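Local coordinates for fibronectin type III domain-containing protein (PDB 6P2K), which probably hydrolyses beta-glucan backbones such as that of xyloglucan, as a glycoside hydrolase family 74 enzyme whose catalytic module is built from seven-bladed beta-propellers, at residues A201-G213 with T226-F240. Residues are numbered along the deposited sequence; the frame is centred on the assembly and turned at random.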
# COMPACT_ATOMS: atom_id res chain seq x y z
N ALA B 201 27.68 -33.29 -59.56
CA ALA B 201 27.61 -34.21 -58.45
C ALA B 201 27.81 -33.46 -57.14
O ALA B 201 28.76 -32.68 -57.00
CB ALA B 201 28.67 -35.31 -58.60
N GLY B 202 26.91 -33.68 -56.18
CA GLY B 202 27.05 -33.09 -54.88
C GLY B 202 28.16 -33.75 -54.09
O GLY B 202 28.83 -34.67 -54.55
N PRO B 203 28.35 -33.27 -52.85
CA PRO B 203 29.44 -33.81 -52.02
C PRO B 203 29.20 -35.24 -51.59
O PRO B 203 30.17 -35.96 -51.32
CB PRO B 203 29.47 -32.86 -50.82
CG PRO B 203 28.49 -31.75 -51.13
CD PRO B 203 27.52 -32.32 -52.11
N ASP B 204 27.94 -35.68 -51.50
CA ASP B 204 27.60 -37.04 -51.12
C ASP B 204 26.14 -37.31 -51.44
O ASP B 204 25.28 -37.27 -50.55
CB ASP B 204 27.88 -37.26 -49.63
CG ASP B 204 27.66 -38.70 -49.21
OD1 ASP B 204 28.20 -39.61 -49.88
OD2 ASP B 204 26.97 -38.92 -48.20
N ASP B 205 25.84 -37.58 -52.71
CA ASP B 205 24.45 -37.73 -53.14
C ASP B 205 23.81 -39.01 -52.64
O ASP B 205 22.60 -39.20 -52.85
CB ASP B 205 24.38 -37.66 -54.67
CG ASP B 205 24.84 -36.32 -55.20
OD1 ASP B 205 25.06 -35.41 -54.39
OD2 ASP B 205 24.98 -36.18 -56.44
N ALA B 206 24.57 -39.89 -51.99
CA ALA B 206 23.97 -41.09 -51.42
C ALA B 206 23.05 -40.75 -50.26
O ALA B 206 22.00 -41.38 -50.07
CB ALA B 206 25.06 -42.07 -50.98
N VAL B 207 23.41 -39.74 -49.46
CA VAL B 207 22.68 -39.41 -48.25
C VAL B 207 21.95 -38.07 -48.36
O VAL B 207 20.84 -37.93 -47.85
CB VAL B 207 23.61 -39.44 -47.01
CG1 VAL B 207 24.33 -38.12 -46.80
CG2 VAL B 207 22.81 -39.81 -45.77
N ARG B 208 22.54 -37.07 -49.03
CA ARG B 208 21.98 -35.72 -49.08
C ARG B 208 22.04 -35.17 -50.50
O ARG B 208 22.86 -34.31 -50.82
CB ARG B 208 22.69 -34.79 -48.09
CG ARG B 208 24.21 -34.82 -48.12
CD ARG B 208 24.81 -34.02 -46.96
NE ARG B 208 24.55 -34.65 -45.67
CZ ARG B 208 23.73 -34.15 -44.74
NH1 ARG B 208 23.09 -33.01 -44.96
NH2 ARG B 208 23.55 -34.80 -43.60
N PRO B 209 21.14 -35.63 -51.38
CA PRO B 209 21.19 -35.19 -52.78
C PRO B 209 20.67 -33.78 -52.99
O PRO B 209 21.06 -33.13 -53.96
CB PRO B 209 20.32 -36.22 -53.51
CG PRO B 209 19.90 -37.24 -52.46
CD PRO B 209 20.03 -36.56 -51.14
N TRP B 210 19.80 -33.28 -52.11
CA TRP B 210 19.08 -32.04 -52.36
C TRP B 210 19.92 -30.84 -51.95
O TRP B 210 20.39 -30.74 -50.81
CB TRP B 210 17.76 -32.04 -51.60
CG TRP B 210 16.79 -33.05 -52.11
CD1 TRP B 210 17.03 -34.03 -53.02
CD2 TRP B 210 15.42 -33.20 -51.71
NE1 TRP B 210 15.89 -34.78 -53.23
CE2 TRP B 210 14.89 -34.29 -52.44
CE3 TRP B 210 14.59 -32.52 -50.81
CZ2 TRP B 210 13.57 -34.71 -52.29
CZ3 TRP B 210 13.28 -32.94 -50.68
CH2 TRP B 210 12.78 -34.03 -51.41
N ASN B 211 20.10 -29.91 -52.89
CA ASN B 211 20.75 -28.64 -52.59
C ASN B 211 19.71 -27.62 -52.14
O ASN B 211 18.64 -27.51 -52.74
CB ASN B 211 21.51 -28.10 -53.80
CG ASN B 211 21.98 -26.68 -53.60
OD1 ASN B 211 21.40 -25.74 -54.13
ND2 ASN B 211 23.04 -26.52 -52.81
N LYS B 212 20.03 -26.88 -51.08
CA LYS B 212 19.14 -25.88 -50.52
C LYS B 212 19.67 -24.47 -50.78
O LYS B 212 19.64 -23.60 -49.91
CB LYS B 212 18.94 -26.11 -49.03
CG LYS B 212 18.32 -27.45 -48.70
CD LYS B 212 16.95 -27.60 -49.36
CE LYS B 212 16.30 -28.92 -49.00
NZ LYS B 212 14.89 -28.99 -49.48
N GLY B 213 20.15 -24.23 -51.98
CA GLY B 213 20.65 -22.92 -52.35
C GLY B 213 22.14 -22.95 -52.65
O GLY B 213 22.90 -23.74 -52.07
N THR B 226 24.61 -25.59 -49.63
CA THR B 226 24.13 -26.44 -48.54
C THR B 226 23.36 -27.61 -49.14
O THR B 226 22.61 -27.44 -50.11
CB THR B 226 23.23 -25.67 -47.57
OG1 THR B 226 21.90 -25.59 -48.10
CG2 THR B 226 23.76 -24.27 -47.32
N TYR B 227 23.56 -28.79 -48.57
CA TYR B 227 22.96 -30.01 -49.08
C TYR B 227 22.19 -30.70 -47.96
O TYR B 227 22.63 -30.72 -46.81
CB TYR B 227 24.01 -30.96 -49.65
CG TYR B 227 24.38 -30.66 -51.09
CD1 TYR B 227 25.38 -29.74 -51.39
CD2 TYR B 227 23.75 -31.31 -52.14
CE1 TYR B 227 25.72 -29.47 -52.70
CE2 TYR B 227 24.09 -31.05 -53.45
CZ TYR B 227 25.08 -30.13 -53.73
OH TYR B 227 25.42 -29.87 -55.03
N ALA B 228 21.04 -31.27 -48.31
CA ALA B 228 20.12 -31.83 -47.33
C ALA B 228 19.71 -33.23 -47.75
O ALA B 228 19.72 -33.57 -48.93
CB ALA B 228 18.87 -30.96 -47.17
N GLU B 229 19.33 -34.03 -46.75
CA GLU B 229 18.72 -35.32 -47.03
C GLU B 229 17.47 -35.13 -47.88
O GLU B 229 16.83 -34.07 -47.86
CB GLU B 229 18.38 -36.04 -45.73
CG GLU B 229 19.54 -36.20 -44.75
CD GLU B 229 19.30 -37.27 -43.70
OE1 GLU B 229 18.37 -38.09 -43.89
OE2 GLU B 229 20.03 -37.29 -42.68
N ALA B 230 17.13 -36.16 -48.65
CA ALA B 230 15.97 -36.10 -49.54
C ALA B 230 14.69 -36.51 -48.81
O ALA B 230 14.01 -37.47 -49.15
CB ALA B 230 16.21 -36.98 -50.77
N LYS B 231 14.38 -35.74 -47.76
CA LYS B 231 13.19 -35.99 -46.96
C LYS B 231 12.18 -34.87 -47.16
O LYS B 231 12.55 -33.69 -47.08
CB LYS B 231 13.54 -36.10 -45.47
CG LYS B 231 14.37 -37.32 -45.13
CD LYS B 231 15.39 -37.01 -44.07
CE LYS B 231 15.36 -38.05 -42.97
NZ LYS B 231 15.78 -37.48 -41.66
N PRO B 232 10.91 -35.19 -47.38
CA PRO B 232 9.94 -34.15 -47.75
C PRO B 232 9.60 -33.22 -46.60
O PRO B 232 9.66 -31.99 -46.75
CB PRO B 232 8.70 -34.96 -48.19
CG PRO B 232 9.14 -36.41 -48.23
CD PRO B 232 10.28 -36.52 -47.28
N ASP B 233 9.23 -33.79 -45.45
CA ASP B 233 8.77 -33.00 -44.32
C ASP B 233 9.96 -32.33 -43.64
O ASP B 233 10.87 -33.01 -43.15
CB ASP B 233 8.01 -33.89 -43.33
CG ASP B 233 7.13 -33.09 -42.39
OD1 ASP B 233 7.43 -31.90 -42.15
OD2 ASP B 233 6.12 -33.65 -41.90
N LEU B 234 9.93 -31.00 -43.59
CA LEU B 234 11.02 -30.24 -43.00
C LEU B 234 11.11 -30.42 -41.49
O LEU B 234 12.17 -30.15 -40.90
CB LEU B 234 10.86 -28.75 -43.33
CG LEU B 234 12.13 -27.95 -43.55
CD1 LEU B 234 12.77 -28.31 -44.88
CD2 LEU B 234 11.82 -26.46 -43.49
N ARG B 235 10.03 -30.86 -40.84
CA ARG B 235 10.04 -31.03 -39.39
C ARG B 235 10.95 -32.16 -38.95
O ARG B 235 11.36 -32.19 -37.78
CB ARG B 235 8.61 -31.25 -38.89
CG ARG B 235 7.64 -30.19 -39.39
CD ARG B 235 6.32 -30.22 -38.64
NE ARG B 235 5.39 -31.19 -39.21
CZ ARG B 235 4.65 -30.97 -40.30
NH1 ARG B 235 4.73 -29.81 -40.94
NH2 ARG B 235 3.83 -31.91 -40.74
N TYR B 236 11.27 -33.10 -39.84
CA TYR B 236 12.16 -34.22 -39.52
C TYR B 236 13.39 -34.24 -40.41
O TYR B 236 14.06 -35.26 -40.51
CB TYR B 236 11.38 -35.53 -39.60
CG TYR B 236 10.06 -35.45 -38.87
CD1 TYR B 236 10.02 -35.45 -37.48
CD2 TYR B 236 8.87 -35.35 -39.57
CE1 TYR B 236 8.82 -35.36 -36.81
CE2 TYR B 236 7.66 -35.26 -38.90
CZ TYR B 236 7.64 -35.26 -37.52
OH TYR B 236 6.45 -35.17 -36.85
N ASN B 237 13.69 -33.12 -41.06
CA ASN B 237 14.90 -32.93 -41.85
C ASN B 237 15.57 -31.67 -41.29
O ASN B 237 15.22 -30.55 -41.68
CB ASN B 237 14.59 -32.80 -43.34
CG ASN B 237 15.81 -32.95 -44.22
OD1 ASN B 237 16.92 -33.16 -43.73
ND2 ASN B 237 15.62 -32.84 -45.53
N THR B 238 16.51 -31.86 -40.37
CA THR B 238 17.03 -30.77 -39.56
C THR B 238 18.52 -30.49 -39.75
O THR B 238 19.01 -29.48 -39.23
CB THR B 238 16.78 -31.06 -38.07
OG1 THR B 238 17.68 -32.09 -37.63
CG2 THR B 238 15.35 -31.52 -37.85
N ASN B 239 19.25 -31.34 -40.47
CA ASN B 239 20.71 -31.27 -40.54
C ASN B 239 21.13 -30.98 -41.98
O ASN B 239 21.38 -31.90 -42.76
CB ASN B 239 21.33 -32.58 -40.02
CG ASN B 239 22.84 -32.50 -39.88
OD1 ASN B 239 23.39 -31.43 -39.64
ND2 ASN B 239 23.50 -33.64 -40.02
N PHE B 240 21.21 -29.69 -42.32
CA PHE B 240 21.73 -29.26 -43.61
C PHE B 240 23.21 -28.94 -43.44
O PHE B 240 23.59 -28.24 -42.50
CB PHE B 240 20.99 -28.03 -44.14
CG PHE B 240 19.52 -28.24 -44.40
CD1 PHE B 240 18.87 -29.42 -44.08
CD2 PHE B 240 18.77 -27.22 -44.99
CE1 PHE B 240 17.52 -29.59 -44.33
CE2 PHE B 240 17.42 -27.38 -45.24
CZ PHE B 240 16.80 -28.57 -44.91
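The ring of Y227 lies between P203 and N211: P203 CD rests over the centre of one face, 3.4 Å from the ring centroid, and N211 CB comes over the opposite face nearer the rim, each a CH-pi contact. At the ring edge, in its plane, sits the carbonyl oxygen of P209. A third CH-pi contact joins W210 and A230, whose CB lies over the face of the indole, 3.6 Å from the centroid of its five-membered ring. With CG turned beside its backbone N (chi1 -67°), W210 lays the indole over the backbone at A230, the central residue of an inverse gamma turn. A leucine in place of W210 would probably lose this flat cover and leave A230 CB without its aromatic partner. R208 runs past CB of Y227 and bends at chi3, and its NH1 grips two carbonyl oxygens lying in the guanidinium plane: N239 O at 3.0 Å in a nearly straight bond (175°), and Y227 O, also at 3.0 Å, approached from above that carbonyl's plane. One arginine nitrogen thereby ties the end of the strand to the returning loop. K212 CG packs 3.6 Å from F240 CE2, while its amine bonds to Y167 and N184. The backbones join in register: W210 and A228 form an antiparallel hydrogen-bonded pair (A228 N to W210 O, 2.6 Å), with N211 and Y227 the next, non-hydrogen-bonded pair, their side chains on the other face, and K212 N bonds to T226 O. The hairpin of strands 210-216 and 222-228 begins one four-stranded antiparallel propeller blade; strand 241-246 follows 222-228, its Y243 touching P203, R208 and Y227, while V187 of strand 187-190, in the preceding sheet, touches N211 and Y227, and W266 of strand 265-270, in the following one, touches K212.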